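Local coordinates for enolase (alpha proteobacterium BAL199, PDB 3UGV), which probably abstracts a proton from a carboxylate substrate with the help of magnesium, as relatives in the mandelate racemase and muconate lactonizing group of the enolase superfamily do, at residues L42-T47 against K182-G187; E358-A361 against D366-V369. One frame throughout, in Å; residues are numbered along the deposited sequence.

Contact 1: residues L42-T47 against K182-G187; sequences LQRPVT and KAEGQG
A single salt bridge, Arg44 to Glu184, spans the seam between the N-terminal capping domain and the barrel domain of this enolase-superfamily fold. Arg44 sits at a corner of strand 30-47, whereas Glu184 lies in the type I turn from Ala183 to Gln186, which follows helix 171-183. The two side chains approach from opposite directions, and only their charged ends meet. Arg44 NH1 points to Glu184 OE2 at 3.5 Å, a weak hydrogen bond with an N-H...O angle of 154°. Arg44 NH2 is scarcely farther from the same oxygen, at 3.7 Å. OE2 lies at the guanidinium edge, near its plane, but the carboxylate itself is turned 82° from that plane, so the two groups do not form a flat, two-pronged pair. The arginine chain is extended from CG to NE (chi2 173°), which carries the guanidinium out from the corner. Gln43 NE2 stands 3.6 Å above the plane of the Arg44 guanidinium, offset toward its rim. On the other side of the seam, the turn closes with Gln186 N bonded to Ala183 O at 3.1 Å, and Gln186 then leaves helical geometry with positive phi. The second carboxylate oxygen, Glu184 OE1, accepts hydrogen bonds from Asn162 ND2 and Asn164 ND2, so the acid is probably held mainly by these two amides, the arginine bond being weak. Arg44 also makes long, weak ion pairs with Glu177 and Glu180 of helix 171-183. The contact is therefore a loose electrostatic one: an arginine facing several acids, its attraction probably spread among them.

Contact 2: residues E358-A361 against D366-V369; sequences EPYA and DLIV
Tyr360 OH, at the far end of a ring that leans on the strand 366-368, is gripped by two hydrogen bonds, to Leu375 O and His335 NE2. The contact is the open end of a beta hairpin formed by strands 361-363 and 366-368, at one margin of a small mixed sheet. Ile368 N donates to Ala361 O at 2.8 Å, nearly straight at 169°. Leu367 supplies the apolar part of the packing against Tyr360: Leu367 CD1 meets Tyr360 CB at 3.7 Å, and Leu367 CD2 approaches Tyr360 CD2 at 4.0 Å, the two side chains crossing at about a right angle. With CG opposite the backbone N (chi1 -168°), the branch point of Leu367 swings toward Tyr360, and chi2 then sets the two methyls against CB and CD2. Cut back to an alanine here, the side chain would no longer reach Tyr360 CB, and a gap toward Ala334, Leu346 and Trp348 is likely to open. Tyr360 CD2 comes within 4.2 Å of Val369 CA, just past the end of strand 366-368. Beyond the hydrogen bond, Ala361 CB and Ile368 CB stand 4.5 Å apart, while the polar atom beside the tyrosine, Ile368 O, lies 3.5 Å from Tyr360 CB.

Both segments of contact 1 precede those of contact 2 in the sequence; the centres lie 15 Å apart, and the nearest atoms stay about 5 Å from each other. Contact 1 crosses from strand 30-47, in the antiparallel sheet of the N-terminal domain, to the turn after helix 171-183, while contact 2 lies wholly within the C-terminal part of the chain. A backbone hydrogen bond between Gly185 and Gly365 joins that turn to the hairpin loop. Strand 157-162, which pairs with strand 366-368, ends at Asn162, a partner of Glu184. The late hairpin and the early barrel helix are thus neighbours, beside the seam with the N-terminal domain.

Contact 1: residues L42-T47 against K182-G187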
loop_
_atom_site.group_PDB
_atom_site.type_symbol
_atom_site.label_atom_id
_atom_site.label_comp_id
_atom_site.label_asym_id
_atom_site.label_seq_id
_atom_site.Cartn_x
_atom_site.Cartn_y
_atom_site.Cartn_z
ATOM N N LEU F 42 44.764 -15.571 -15.080
ATOM C CA LEU F 42 43.711 -16.573 -14.867
ATOM C C LEU F 42 43.891 -17.830 -15.725
ATOM O O LEU F 42 44.313 -17.751 -16.881
ATOM C CB LEU F 42 42.324 -15.976 -15.133
ATOM C CG LEU F 42 41.815 -14.853 -14.228
ATOM C CD1 LEU F 42 40.562 -14.219 -14.850
ATOM C CD2 LEU F 42 41.541 -15.375 -12.825
ATOM N N GLN F 43 43.559 -18.984 -15.153
ATOM C CA GLN F 43 43.600 -20.247 -15.881
ATOM C C GLN F 43 42.613 -20.220 -17.043
ATOM O O GLN F 43 42.958 -20.556 -18.180
ATOM C CB GLN F 43 43.288 -21.425 -14.950
ATOM C CG GLN F 43 43.086 -22.742 -15.692
ATOM C CD GLN F 43 43.017 -23.955 -14.770
ATOM O OE1 GLN F 43 43.090 -23.829 -13.548
ATOM N NE2 GLN F 43 42.877 -25.142 -15.364
ATOM N N ARG F 44 41.380 -19.822 -16.753
ATOM C CA ARG F 44 40.368 -19.675 -17.791
ATOM C C ARG F 44 39.966 -18.200 -17.864
ATOM O O ARG F 44 39.335 -17.678 -16.943
ATOM C CB ARG F 44 39.150 -20.560 -17.485
ATOM C CG ARG F 44 39.493 -22.014 -17.172
ATOM C CD ARG F 44 38.267 -22.803 -16.717
ATOM N NE ARG F 44 38.543 -24.234 -16.611
ATOM C CZ ARG F 44 38.973 -24.843 -15.505
ATOM N NH1 ARG F 44 39.181 -24.156 -14.387
ATOM N NH2 ARG F 44 39.196 -26.146 -15.518
ATOM N N PRO F 45 40.340 -17.517 -18.956
ATOM C CA PRO F 45 40.085 -16.072 -19.034
ATOM C C PRO F 45 38.592 -15.718 -19.063
ATOM O O PRO F 45 37.804 -16.376 -19.743
ATOM C CB PRO F 45 40.763 -15.668 -20.350
ATOM C CG PRO F 45 40.767 -16.920 -21.167
ATOM C CD PRO F 45 40.979 -18.035 -20.177
ATOM N N VAL F 46 38.221 -14.683 -18.311
ATOM C CA VAL F 46 36.875 -14.126 -18.364
ATOM C C VAL F 46 36.545 -13.750 -19.811
ATOM O O VAL F 46 37.220 -12.918 -20.408
ATOM C CB VAL F 46 36.752 -12.868 -17.468
ATOM C CG1 VAL F 46 35.370 -12.248 -17.605
ATOM C CG2 VAL F 46 37.077 -13.195 -16.002
ATOM N N THR F 47 35.523 -14.377 -20.382
ATOM C CA THR F 47 35.133 -14.090 -21.761
ATOM C C THR F 47 33.691 -13.587 -21.817
ATOM O O THR F 47 32.743 -14.379 -21.850
ATOM C CB THR F 47 35.293 -15.328 -22.681
ATOM O OG1 THR F 47 36.659 -15.762 -22.676
ATOM C CG2 THR F 47 34.867 -15.003 -24.114
ATOM N N LYS F 182 32.787 -29.643 -13.163
ATOM C CA LYS F 182 32.094 -30.543 -12.235
ATOM C C LYS F 182 33.094 -31.393 -11.475
ATOM O O LYS F 182 33.022 -31.496 -10.256
ATOM C CB LYS F 182 31.103 -31.452 -12.959
ATOM C CG LYS F 182 30.193 -32.244 -12.024
ATOM C CD LYS F 182 29.110 -32.962 -12.819
ATOM C CE LYS F 182 28.328 -33.978 -11.983
ATOM N NZ LYS F 182 27.706 -33.385 -10.761
ATOM N N ALA F 183 34.022 -31.997 -12.219
ATOM C CA ALA F 183 35.027 -32.907 -11.665
ATOM C C ALA F 183 35.979 -32.231 -10.691
ATOM O O ALA F 183 36.558 -32.899 -9.831
ATOM C CB ALA F 183 35.823 -33.577 -12.788
ATOM N N GLU F 184 36.149 -30.915 -10.831
ATOM C CA GLU F 184 36.968 -30.171 -9.892
ATOM C C GLU F 184 36.418 -30.293 -8.480
ATOM O O GLU F 184 37.140 -30.074 -7.520
ATOM C CB GLU F 184 37.070 -28.704 -10.288
ATOM C CG GLU F 184 38.086 -28.424 -11.381
ATOM C CD GLU F 184 38.290 -26.929 -11.617
ATOM O OE1 GLU F 184 37.284 -26.181 -11.594
ATOM O OE2 GLU F 184 39.454 -26.505 -11.812
ATOM N N GLY F 185 35.142 -30.647 -8.354
ATOM C CA GLY F 185 34.518 -30.751 -7.044
ATOM C C GLY F 185 35.029 -31.911 -6.201
ATOM O O GLY F 185 34.814 -31.941 -4.982
ATOM N N GLN F 186 35.711 -32.856 -6.854
ATOM C CA GLN F 186 36.180 -34.101 -6.218
ATOM C C GLN F 186 35.035 -35.063 -5.930
ATOM O O GLN F 186 33.886 -34.651 -5.772
ATOM C CB GLN F 186 36.985 -33.841 -4.933
ATOM C CG GLN F 186 38.253 -33.014 -5.134
ATOM C CD GLN F 186 39.181 -33.610 -6.189
ATOM O OE1 GLN F 186 39.766 -34.679 -5.992
ATOM N NE2 GLN F 186 39.310 -32.923 -7.321
ATOM N N GLY F 187 35.354 -36.350 -5.873
ATOM C CA GLY F 187 34.373 -37.349 -5.524
ATOM C C GLY F 187 33.244 -37.382 -6.525
ATOM O O GLY F 187 33.461 -37.600 -7.721
#

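Contact 2: residues E358-A361 against D366-V369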
loop_
_atom_site.group_PDB
_atom_site.type_symbol
_atom_site.label_atom_id
_atom_site.label_comp_id
_atom_site.label_asym_id
_atom_site.label_seq_id
_atom_site.Cartn_x
_atom_site.Cartn_y
_atom_site.Cartn_z
ATOM N N GLU F 358 47.962 -23.295 0.949
ATOM C CA GLU F 358 47.033 -24.394 1.101
ATOM C C GLU F 358 45.588 -23.919 0.972
ATOM O O GLU F 358 44.921 -23.650 1.971
ATOM C CB GLU F 358 47.257 -25.056 2.455
ATOM C CG GLU F 358 46.815 -26.504 2.544
ATOM C CD GLU F 358 47.378 -27.192 3.779
ATOM O OE1 GLU F 358 46.585 -27.688 4.608
ATOM O OE2 GLU F 358 48.621 -27.230 3.920
ATOM N N PRO F 359 45.103 -23.793 -0.267
ATOM C CA PRO F 359 43.675 -23.529 -0.472
ATOM C C PRO F 359 42.839 -24.645 0.145
ATOM O O PRO F 359 43.318 -25.774 0.233
ATOM C CB PRO F 359 43.524 -23.514 -2.000
ATOM C CG PRO F 359 44.822 -24.023 -2.556
ATOM C CD PRO F 359 45.867 -23.759 -1.524
ATOM N N TYR F 360 41.625 -24.325 0.585
ATOM C CA TYR F 360 40.758 -25.284 1.272
ATOM C C TYR F 360 40.502 -26.546 0.427
ATOM O O TYR F 360 40.489 -26.494 -0.800
ATOM C CB TYR F 360 39.424 -24.611 1.641
ATOM C CG TYR F 360 39.508 -23.555 2.727
ATOM C CD1 TYR F 360 40.730 -23.095 3.184
ATOM C CD2 TYR F 360 38.348 -23.023 3.308
ATOM C CE1 TYR F 360 40.808 -22.118 4.180
ATOM C CE2 TYR F 360 38.415 -22.061 4.316
ATOM C CZ TYR F 360 39.655 -21.613 4.745
ATOM O OH TYR F 360 39.755 -20.654 5.737
ATOM N N ALA F 361 40.283 -27.682 1.077
ATOM C CA ALA F 361 40.061 -28.919 0.340
ATOM C C ALA F 361 38.605 -29.074 -0.076
ATOM O O ALA F 361 37.705 -28.528 0.568
ATOM C CB ALA F 361 40.508 -30.125 1.161
ATOM N N ASP F 366 31.616 -30.082 -1.677
ATOM C CA ASP F 366 31.605 -29.244 -0.480
ATOM C C ASP F 366 33.009 -28.724 -0.232
ATOM O O ASP F 366 33.977 -29.472 -0.372
ATOM C CB ASP F 366 31.152 -30.030 0.755
ATOM C CG ASP F 366 29.749 -30.598 0.611
ATOM O OD1 ASP F 366 28.965 -30.058 -0.199
ATOM O OD2 ASP F 366 29.430 -31.590 1.311
ATOM N N LEU F 367 33.121 -27.449 0.126
ATOM C CA LEU F 367 34.398 -26.866 0.534
ATOM C C LEU F 367 34.605 -27.121 2.030
ATOM O O LEU F 367 33.741 -26.805 2.847
ATOM C CB LEU F 367 34.427 -25.360 0.249
ATOM C CG LEU F 367 35.792 -24.678 0.360
ATOM C CD1 LEU F 367 36.714 -25.180 -0.757
ATOM C CD2 LEU F 367 35.697 -23.150 0.338
ATOM N N ILE F 368 35.746 -27.706 2.380
ATOM C CA ILE F 368 36.041 -28.093 3.759
ATOM C C ILE F 368 36.746 -26.970 4.508
ATOM O O ILE F 368 37.818 -26.551 4.101
ATOM C CB ILE F 368 36.967 -29.322 3.795
ATOM C CG1 ILE F 368 36.293 -30.521 3.126
ATOM C CG2 ILE F 368 37.350 -29.646 5.234
ATOM C CD1 ILE F 368 34.894 -30.817 3.667
ATOM N N VAL F 369 36.144 -26.468 5.584
ATOM C CA VAL F 369 36.794 -25.441 6.401
ATOM C C VAL F 369 37.774 -26.152 7.313
ATOM O O VAL F 369 37.371 -27.030 8.072
ATOM C CB VAL F 369 35.804 -24.649 7.299
ATOM C CG1 VAL F 369 36.571 -23.672 8.180
ATOM C CG2 VAL F 369 34.764 -23.908 6.475
#